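Local coordinates for protein 3-methyladenine DNA glycosylase (Helicobacter pylori, PDB 1PU6) that probably excises alkylated bases such as 3-methyladenine from DNA, as a base excision repair glycosylase of the helix-hairpin-helix superfamily, at residues 36-41 with 135-140; 58-63 with 81-86; 160-165 with 171-176. One frame throughout, in Å; residues are numbered along the deposited sequence.

Contact 1 (36-41 with 135-140); sequences GAVLTQ and DAILCY
Ala37 and Ala136 bring helices 31-39 and 131-141 together through bare methyl groups: the two CB atoms are 3.8 Å apart, and the CA atoms of the same residues approach to 5.8 Å. So short a backbone separation is possible because each side chain is a single methyl pointing at the other helix. The remaining apolar contacts come from Ile137, whose CB does not head for the partner but whose outer branch bends back to it. With CG1 anti to the carbonyl carbon and next to the backbone N (chi1 -68°), Ile137 CG1 comes within 3.8 Å of Ala37 CB. One bond further out, Ile137 CD1 meets Val38 CG2 at 4.0 Å, the two side chains crossing obliquely. All four residues are buried, and 136 Å² of surface is lost between the segments.

Helix 131-141 is evidently the second helix of the helix-hairpin-helix motif, following helix 120-124 and a turn containing Gly128 and Gly130. Ile137 also rests on Leu123 of the first helix, so it joins the motif to helix 31-39.

Polar links run beside this apolar core, not across the two segments. Ala37 O is hydrogen-bonded to Ser133 OG, about one turn before Ala136 and Ile137 on helix 131-141. Gln41 grips the hairpin with both ends of its amide, NE2 to Gly128 O and OE1 to Gly130 N.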
loop_
_atom_site.group_PDB
_atom_site.type_symbol
_atom_site.label_atom_id
_atom_site.label_comp_id
_atom_site.label_asym_id
_atom_site.label_seq_id
_atom_site.Cartn_x
_atom_site.Cartn_y
_atom_site.Cartn_z
ATOM N N GLY A 36 -0.764 -2.437 7.573
ATOM C CA GLY A 36 -1.735 -3.003 6.660
ATOM C C GLY A 36 -1.149 -3.423 5.330
ATOM O O GLY A 36 -1.623 -4.402 4.740
ATOM N N ALA A 37 -0.137 -2.697 4.843
ATOM C CA ALA A 37 0.474 -3.048 3.573
ATOM C C ALA A 37 1.127 -4.422 3.687
ATOM O O ALA A 37 1.116 -5.184 2.707
ATOM C CB ALA A 37 1.526 -1.991 3.178
ATOM N N VAL A 38 1.700 -4.733 4.853
ATOM C CA VAL A 38 2.294 -6.041 5.048
ATOM C C VAL A 38 1.209 -7.105 5.211
ATOM O O VAL A 38 1.298 -8.182 4.580
ATOM C CB VAL A 38 3.235 -6.015 6.285
ATOM C CG1 VAL A 38 3.727 -7.429 6.615
ATOM C CG2 VAL A 38 4.429 -5.040 5.982
ATOM N N LEU A 39 0.214 -6.848 6.083
ATOM C CA LEU A 39 -0.825 -7.842 6.395
ATOM C C LEU A 39 -1.756 -8.165 5.270
ATOM O O LEU A 39 -2.369 -9.266 5.283
ATOM C CB LEU A 39 -1.645 -7.420 7.605
ATOM C CG LEU A 39 -0.894 -7.322 8.941
ATOM C CD1 LEU A 39 -1.873 -6.734 10.001
ATOM C CD2 LEU A 39 -0.476 -8.729 9.319
ATOM N N THR A 40 -1.860 -7.258 4.275
ATOM C CA THR A 40 -2.755 -7.559 3.181
ATOM C C THR A 40 -2.223 -8.562 2.137
ATOM O O THR A 40 -2.958 -9.005 1.250
ATOM C CB THR A 40 -3.252 -6.218 2.549
ATOM O OG1 THR A 40 -4.439 -6.473 1.768
ATOM C CG2 THR A 40 -2.226 -5.647 1.610
ATOM N N GLN A 41 -0.945 -8.906 2.210
ATOM C CA GLN A 41 -0.361 -9.834 1.245
ATOM C C GLN A 41 -1.093 -11.181 1.223
ATOM O O GLN A 41 -1.334 -11.776 2.275
ATOM C CB GLN A 41 1.154 -9.976 1.520
ATOM C CG GLN A 41 1.951 -10.835 0.492
ATOM C CD GLN A 41 3.466 -10.745 0.744
ATOM O OE1 GLN A 41 4.100 -9.680 0.554
ATOM N NE2 GLN A 41 4.048 -11.849 1.184
ATOM N N ASP A 135 6.011 -1.714 -2.343
ATOM C CA ASP A 135 5.563 -0.461 -3.021
ATOM C C ASP A 135 4.421 0.225 -2.276
ATOM O O ASP A 135 4.332 1.485 -2.260
ATOM C CB ASP A 135 5.170 -0.790 -4.430
ATOM C CG ASP A 135 6.385 -1.054 -5.310
ATOM O OD1 ASP A 135 6.231 -1.658 -6.398
ATOM O OD2 ASP A 135 7.558 -0.758 -4.946
ATOM N N ALA A 136 3.534 -0.564 -1.662
ATOM C CA ALA A 136 2.438 0.041 -0.878
ATOM C C ALA A 136 2.996 0.781 0.342
ATOM O O ALA A 136 2.501 1.863 0.721
ATOM C CB ALA A 136 1.403 -1.035 -0.451
ATOM N N ILE A 137 4.062 0.233 0.951
ATOM C CA ILE A 137 4.714 0.974 2.037
ATOM C C ILE A 137 5.314 2.290 1.478
ATOM O O ILE A 137 5.142 3.390 2.051
ATOM C CB ILE A 137 5.823 0.086 2.691
ATOM C CG1 ILE A 137 5.185 -1.106 3.431
ATOM C CG2 ILE A 137 6.764 0.964 3.623
ATOM C CD1 ILE A 137 6.212 -2.220 3.861
ATOM N N LEU A 138 6.062 2.198 0.353
ATOM C CA LEU A 138 6.693 3.427 -0.208
ATOM C C LEU A 138 5.661 4.535 -0.557
ATOM O O LEU A 138 5.869 5.747 -0.242
ATOM C CB LEU A 138 7.490 3.126 -1.478
ATOM C CG LEU A 138 8.747 2.309 -1.193
ATOM C CD1 LEU A 138 9.375 1.771 -2.480
ATOM C CD2 LEU A 138 9.814 3.042 -0.365
ATOM N N CYS A 139 4.566 4.142 -1.193
ATOM C CA CYS A 139 3.542 5.134 -1.564
ATOM C C CYS A 139 2.701 5.566 -0.375
ATOM O O CYS A 139 2.653 6.762 -0.038
ATOM C CB CYS A 139 2.611 4.536 -2.686
ATOM S SG CYS A 139 1.363 5.701 -3.184
ATOM N N TYR A 140 2.011 4.617 0.271
ATOM C CA TYR A 140 0.965 4.968 1.235
ATOM C C TYR A 140 1.456 5.203 2.658
ATOM O O TYR A 140 0.709 5.760 3.466
ATOM C CB TYR A 140 -0.101 3.856 1.286
ATOM C CG TYR A 140 -0.793 3.727 -0.049
ATOM C CD1 TYR A 140 -1.840 4.640 -0.400
ATOM C CD2 TYR A 140 -0.486 2.655 -0.920
ATOM C CE1 TYR A 140 -2.560 4.510 -1.588
ATOM C CE2 TYR A 140 -1.203 2.515 -2.155
ATOM C CZ TYR A 140 -2.224 3.454 -2.461
ATOM O OH TYR A 140 -2.872 3.327 -3.661
#

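Contact 2 (58-63 with 81-86); sequences AFILEN and AECVRP
Cys83 O is hydrogen-bonded to Asn54 ND2, and the thiol of the same residue meets Ala58 and Ile60 just beyond the end of helix 45-57. The contact thus joins two helix ends within the all-helical HhH-GPD fold. Helix 45-57 finishes in a Schellman motif, in which Phe59 takes a positive phi of 61° and two bonds run back into the last turn. That reversal turns the chain so that Ala58 and Ile60, on either side of Phe59, both direct their CB atoms at helix 77-83.

Across the segments the interaction is purely apolar, and a single atom of the second segment receives it. Cys83 SG lies 3.8 Å from Ile60 CD1 and 4.4 Å from Ala58 CB, the latter a looser contact. The sulfur of Cys83 stands next to the backbone N and anti to the carbonyl carbon (chi1 -75°), which carries it out to the loop although the nearest CA atoms, those of Ala58 and Cys83, remain 8.3 Å apart. Only 70 Å² is buried, in keeping with side chains that meet at their ends while the backbones stay well separated.

Neighbouring helices also meet the loop: Ile60 touches Leu55 of helix 45-57 and Ile72 of helix 65-74, and a backbone hydrogen bond links Leu61 with Leu55. The two loop groups facing the thiol touch each other as well, with Ala58 CB 3.8 Å from Ile60 CD1.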
loop_
_atom_site.group_PDB
_atom_site.type_symbol
_atom_site.label_atom_id
_atom_site.label_comp_id
_atom_site.label_asym_id
_atom_site.label_seq_id
_atom_site.Cartn_x
_atom_site.Cartn_y
_atom_site.Cartn_z
ATOM N N ALA A 58 -6.126 -4.294 21.905
ATOM C CA ALA A 58 -5.127 -4.766 22.857
ATOM C C ALA A 58 -4.152 -3.658 23.232
ATOM O O ALA A 58 -3.225 -3.893 24.027
ATOM C CB ALA A 58 -4.354 -5.991 22.282
ATOM N N PHE A 59 -4.328 -2.454 22.651
ATOM C CA PHE A 59 -3.419 -1.306 22.904
ATOM C C PHE A 59 -1.967 -1.539 22.509
ATOM O O PHE A 59 -1.033 -0.933 23.046
ATOM C CB PHE A 59 -3.577 -0.714 24.350
ATOM C CG PHE A 59 -5.011 -0.427 24.694
ATOM C CD1 PHE A 59 -5.729 -1.264 25.544
ATOM C CD2 PHE A 59 -5.669 0.651 24.092
ATOM C CE1 PHE A 59 -7.066 -1.024 25.822
ATOM C CE2 PHE A 59 -7.041 0.911 24.371
ATOM C CZ PHE A 59 -7.730 0.073 25.227
ATOM N N ILE A 60 -1.799 -2.398 21.516
ATOM C CA ILE A 60 -0.507 -2.542 20.883
ATOM C C ILE A 60 -0.246 -1.351 19.948
ATOM O O ILE A 60 0.905 -0.813 19.855
ATOM C CB ILE A 60 -0.460 -3.871 20.142
ATOM C CG1 ILE A 60 -0.570 -5.035 21.153
ATOM C CG2 ILE A 60 0.837 -3.968 19.332
ATOM C CD1 ILE A 60 -1.045 -6.395 20.504
ATOM N N LEU A 61 -1.289 -0.959 19.224
ATOM C CA LEU A 61 -1.240 0.195 18.308
ATOM C C LEU A 61 -2.052 1.331 18.946
ATOM O O LEU A 61 -3.262 1.140 19.192
ATOM C CB LEU A 61 -1.859 -0.260 16.982
ATOM C CG LEU A 61 -2.021 0.571 15.675
ATOM C CD1 LEU A 61 -0.747 1.204 15.135
ATOM C CD2 LEU A 61 -2.593 -0.323 14.556
ATOM N N GLU A 62 -1.396 2.470 19.242
ATOM C CA GLU A 62 -2.002 3.659 19.873
ATOM C C GLU A 62 -1.564 4.911 19.062
ATOM O O GLU A 62 -1.375 4.793 17.848
ATOM C CB GLU A 62 -1.638 3.763 21.362
ATOM C CG GLU A 62 -2.475 2.834 22.230
ATOM C CD GLU A 62 -2.587 3.273 23.718
ATOM O OE1 GLU A 62 -1.608 3.073 24.457
ATOM O OE2 GLU A 62 -3.648 3.820 24.152
ATOM N N ASN A 63 -1.409 6.092 19.682
ATOM C CA ASN A 63 -1.290 7.335 18.888
ATOM C C ASN A 63 0.090 7.886 18.533
ATOM O O ASN A 63 0.209 8.902 17.793
ATOM C CB ASN A 63 -2.089 8.438 19.565
ATOM C CG ASN A 63 -3.536 8.089 19.668
ATOM O OD1 ASN A 63 -4.133 7.566 18.707
ATOM N ND2 ASN A 63 -4.124 8.346 20.832
ATOM N N ALA A 81 0.761 -12.998 16.908
ATOM C CA ALA A 81 0.182 -13.993 15.988
ATOM C C ALA A 81 -1.319 -14.158 16.267
ATOM O O ALA A 81 -2.125 -14.222 15.311
ATOM C CB ALA A 81 0.926 -15.357 16.109
ATOM N N GLU A 82 -1.701 -14.168 17.545
ATOM C CA GLU A 82 -3.120 -14.229 17.926
ATOM C C GLU A 82 -3.905 -13.031 17.415
ATOM O O GLU A 82 -5.018 -13.212 16.836
ATOM C CB GLU A 82 -3.276 -14.395 19.448
ATOM N N CYS A 83 -3.349 -11.808 17.551
ATOM C CA CYS A 83 -4.041 -10.617 17.050
ATOM C C CYS A 83 -4.240 -10.603 15.544
ATOM O O CYS A 83 -5.246 -10.106 15.049
ATOM C CB CYS A 83 -3.274 -9.339 17.419
ATOM S SG CYS A 83 -3.471 -8.922 19.143
ATOM N N VAL A 84 -3.274 -11.135 14.798
ATOM C CA VAL A 84 -3.369 -11.052 13.335
ATOM C C VAL A 84 -4.024 -12.294 12.688
ATOM O O VAL A 84 -4.008 -12.445 11.481
ATOM C CB VAL A 84 -2.009 -10.596 12.669
ATOM C CG1 VAL A 84 -1.526 -9.224 13.302
ATOM C CG2 VAL A 84 -0.878 -11.695 12.784
ATOM N N ARG A 85 -4.549 -13.209 13.500
ATOM C CA ARG A 85 -5.242 -14.361 12.951
ATOM C C ARG A 85 -6.235 -14.067 11.805
ATOM O O ARG A 85 -6.300 -14.846 10.841
ATOM C CB ARG A 85 -5.974 -15.097 14.107
ATOM C CG ARG A 85 -5.467 -16.426 14.356
ATOM C CD ARG A 85 -6.325 -17.221 15.383
ATOM N NE ARG A 85 -7.067 -18.380 14.849
ATOM C CZ ARG A 85 -8.001 -19.086 15.574
ATOM N NH1 ARG A 85 -8.344 -18.748 16.832
ATOM N NH2 ARG A 85 -8.617 -20.149 15.040
ATOM N N PRO A 86 -7.062 -13.007 11.893
ATOM C CA PRO A 86 -8.068 -12.775 10.850
ATOM C C PRO A 86 -7.551 -12.594 9.420
ATOM O O PRO A 86 -8.270 -13.005 8.495
ATOM C CB PRO A 86 -8.790 -11.504 11.309
ATOM C CG PRO A 86 -8.588 -11.402 12.743
ATOM C CD PRO A 86 -7.199 -12.058 13.006
#

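Contact 3 (160-165 with 171-176); sequences LGIEIE and QHFFEK
This is a small apolar contact at the protein surface, in which the linker after helix 151-159 folds against the following helix, 167-179: Ile162 and Ile164 both pack on Phe173. The linker starts with a Schellman motif at the end of helix 151-159, where Gly161 takes a phi of 96°. Beyond this turn, residues 162-164 have extended backbone angles, so that the alternate residues Ile162 and Ile164 send their side chains to the same partner.

The evidence for packing lies at the ends of the isoleucines. In both, CG1 is anti to the carbonyl carbon and beside the backbone N, and CD1 does the touching. Ile164 CD1 reaches the root of the aromatic side chain, 3.7 Å from Phe173 CB, while Ile162 CD1 lies farther out along the ring, 4.1 Å from Phe173 CE2. Phe173 itself extends from its helix with CG anti to the backbone N (chi1 170°), and both isoleucines cross it at about a right angle. The backbones remain apart, with 8.7 Å between the CA atoms of Ile164 and Phe173, and 122 Å² is buried.

Phe173 also meets helix 4-12 and helix 151-159, through Ile7 and Leu157 respectively. Where the ring joins its CB, Phe173 CG is 3.9 Å from Ile164 CD1.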
loop_
_atom_site.group_PDB
_atom_site.type_symbol
_atom_site.label_atom_id
_atom_site.label_comp_id
_atom_site.label_asym_id
_atom_site.label_seq_id
_atom_site.Cartn_x
_atom_site.Cartn_y
_atom_site.Cartn_z
ATOM N N LEU A 160 -8.643 -4.849 -21.157
ATOM C CA LEU A 160 -8.483 -3.803 -22.182
ATOM C C LEU A 160 -7.552 -4.211 -23.338
ATOM O O LEU A 160 -7.353 -3.427 -24.268
ATOM C CB LEU A 160 -7.952 -2.509 -21.538
ATOM C CG LEU A 160 -8.868 -1.874 -20.502
ATOM C CD1 LEU A 160 -8.124 -0.750 -19.782
ATOM C CD2 LEU A 160 -10.150 -1.381 -21.181
ATOM N N GLY A 161 -6.970 -5.413 -23.270
ATOM C CA GLY A 161 -6.159 -5.985 -24.330
ATOM C C GLY A 161 -4.657 -5.829 -24.247
ATOM O O GLY A 161 -3.939 -6.009 -25.251
ATOM N N ILE A 162 -4.164 -5.519 -23.065
ATOM C CA ILE A 162 -2.722 -5.437 -22.840
ATOM C C ILE A 162 -2.392 -6.402 -21.702
ATOM O O ILE A 162 -2.933 -6.258 -20.615
ATOM C CB ILE A 162 -2.366 -3.984 -22.478
ATOM C CG1 ILE A 162 -2.660 -3.057 -23.669
ATOM C CG2 ILE A 162 -0.923 -3.889 -22.037
ATOM C CD1 ILE A 162 -2.374 -1.571 -23.405
ATOM N N GLU A 163 -1.535 -7.388 -21.958
ATOM C CA GLU A 163 -1.149 -8.375 -20.935
ATOM C C GLU A 163 0.300 -8.150 -20.532
ATOM O O GLU A 163 1.188 -8.309 -21.358
ATOM C CB GLU A 163 -1.238 -9.795 -21.498
ATOM C CG GLU A 163 -2.650 -10.331 -21.591
ATOM N N ILE A 164 0.542 -7.758 -19.284
ATOM C CA ILE A 164 1.897 -7.563 -18.800
ATOM C C ILE A 164 2.000 -8.327 -17.504
ATOM O O ILE A 164 1.559 -7.850 -16.458
ATOM C CB ILE A 164 2.218 -6.048 -18.585
ATOM C CG1 ILE A 164 1.914 -5.202 -19.840
ATOM C CG2 ILE A 164 3.684 -5.875 -18.132
ATOM C CD1 ILE A 164 2.006 -3.612 -19.619
ATOM N N GLU A 165 2.593 -9.510 -17.572
ATOM C CA GLU A 165 2.612 -10.382 -16.404
ATOM C C GLU A 165 3.694 -9.988 -15.403
ATOM O O GLU A 165 3.540 -10.276 -14.206
ATOM C CB GLU A 165 2.763 -11.852 -16.833
ATOM C CG GLU A 165 1.415 -12.536 -17.063
ATOM C CD GLU A 165 1.279 -13.165 -18.432
ATOM O OE1 GLU A 165 0.896 -12.432 -19.368
ATOM O OE2 GLU A 165 1.529 -14.398 -18.561
ATOM N N GLN A 171 4.057 -2.056 -13.580
ATOM C CA GLN A 171 4.252 -0.784 -12.899
ATOM C C GLN A 171 4.784 0.350 -13.841
ATOM O O GLN A 171 4.333 1.507 -13.788
ATOM C CB GLN A 171 5.214 -0.976 -11.753
ATOM C CG GLN A 171 5.564 0.274 -11.017
ATOM C CD GLN A 171 6.377 -0.091 -9.786
ATOM O OE1 GLN A 171 7.505 -0.596 -9.933
ATOM N NE2 GLN A 171 5.799 0.097 -8.591
ATOM N N HIS A 172 5.791 0.030 -14.654
ATOM C CA HIS A 172 6.354 1.050 -15.511
ATOM C C HIS A 172 5.345 1.520 -16.542
ATOM O O HIS A 172 5.276 2.719 -16.837
ATOM C CB HIS A 172 7.614 0.522 -16.255
ATOM C CG HIS A 172 8.387 1.622 -16.957
ATOM N ND1 HIS A 172 9.014 1.437 -18.172
ATOM C CD2 HIS A 172 8.660 2.901 -16.590
ATOM C CE1 HIS A 172 9.617 2.559 -18.542
ATOM N NE2 HIS A 172 9.393 3.473 -17.617
ATOM N N PHE A 173 4.523 0.596 -17.067
ATOM C CA PHE A 173 3.439 1.001 -17.961
ATOM C C PHE A 173 2.544 2.023 -17.265
ATOM O O PHE A 173 2.195 3.088 -17.845
ATOM C CB PHE A 173 2.532 -0.220 -18.353
ATOM C CG PHE A 173 1.260 0.203 -19.083
ATOM C CD1 PHE A 173 0.077 0.466 -18.365
ATOM C CD2 PHE A 173 1.256 0.397 -20.482
ATOM C CE1 PHE A 173 -1.074 0.851 -19.007
ATOM C CE2 PHE A 173 0.066 0.811 -21.135
ATOM C CZ PHE A 173 -1.080 1.052 -20.389
ATOM N N PHE A 174 2.139 1.743 -16.011
ATOM C CA PHE A 174 1.228 2.689 -15.305
ATOM C C PHE A 174 1.912 4.034 -14.976
ATOM O O PHE A 174 1.335 5.113 -15.209
ATOM C CB PHE A 174 0.596 2.022 -14.084
ATOM C CG PHE A 174 -0.654 1.236 -14.417
ATOM C CD1 PHE A 174 -1.857 1.898 -14.692
ATOM C CD2 PHE A 174 -0.633 -0.179 -14.480
ATOM C CE1 PHE A 174 -3.030 1.182 -15.041
ATOM C CE2 PHE A 174 -1.798 -0.929 -14.801
ATOM C CZ PHE A 174 -3.002 -0.244 -15.091
ATOM N N GLU A 175 3.174 3.986 -14.554
ATOM C CA GLU A 175 3.901 5.231 -14.219
ATOM C C GLU A 175 4.205 6.090 -15.437
ATOM O O GLU A 175 4.052 7.326 -15.394
ATOM C CB GLU A 175 5.218 4.939 -13.456
ATOM C CG GLU A 175 4.922 4.458 -12.033
ATOM C CD GLU A 175 6.169 4.053 -11.234
ATOM O OE1 GLU A 175 6.044 3.611 -10.044
ATOM O OE2 GLU A 175 7.284 4.194 -11.788
ATOM N N LYS A 176 4.728 5.460 -16.487
ATOM C CA LYS A 176 5.252 6.261 -17.597
ATOM C C LYS A 176 4.187 7.105 -18.335
ATOM O O LYS A 176 4.489 8.210 -18.803
ATOM C CB LYS A 176 6.066 5.384 -18.561
ATOM C CG LYS A 176 5.285 4.551 -19.548
ATOM C CD LYS A 176 6.228 3.456 -20.159
ATOM C CE LYS A 176 5.989 3.167 -21.636
ATOM N NZ LYS A 176 6.203 4.375 -22.510
#

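Overall arrangement
Contact 1 is buried, about 3 Å from the centre of the chain, and contacts 2 and 3 lie on opposite sides of that centre. From the centre of contact 1 it is about 17 Å to that of contact 2 and 20 Å to that of contact 3; contacts 2 and 3 are 36 Å apart by centres, and their nearest atoms about 25 Å. Contact 1 touches both. Leu39 CD2 packs on Val84 CB at 4.1 Å, whereas Asp135 OD1 probably accepts a hydrogen bond from Gln171 NE2 at 2.8 Å. Contact 2 falls entirely within the sequence separating the halves of contact 1; contact 3 follows both. Contact 1 probably includes the second helix of the helix-hairpin-helix motif, an element that generally binds DNA.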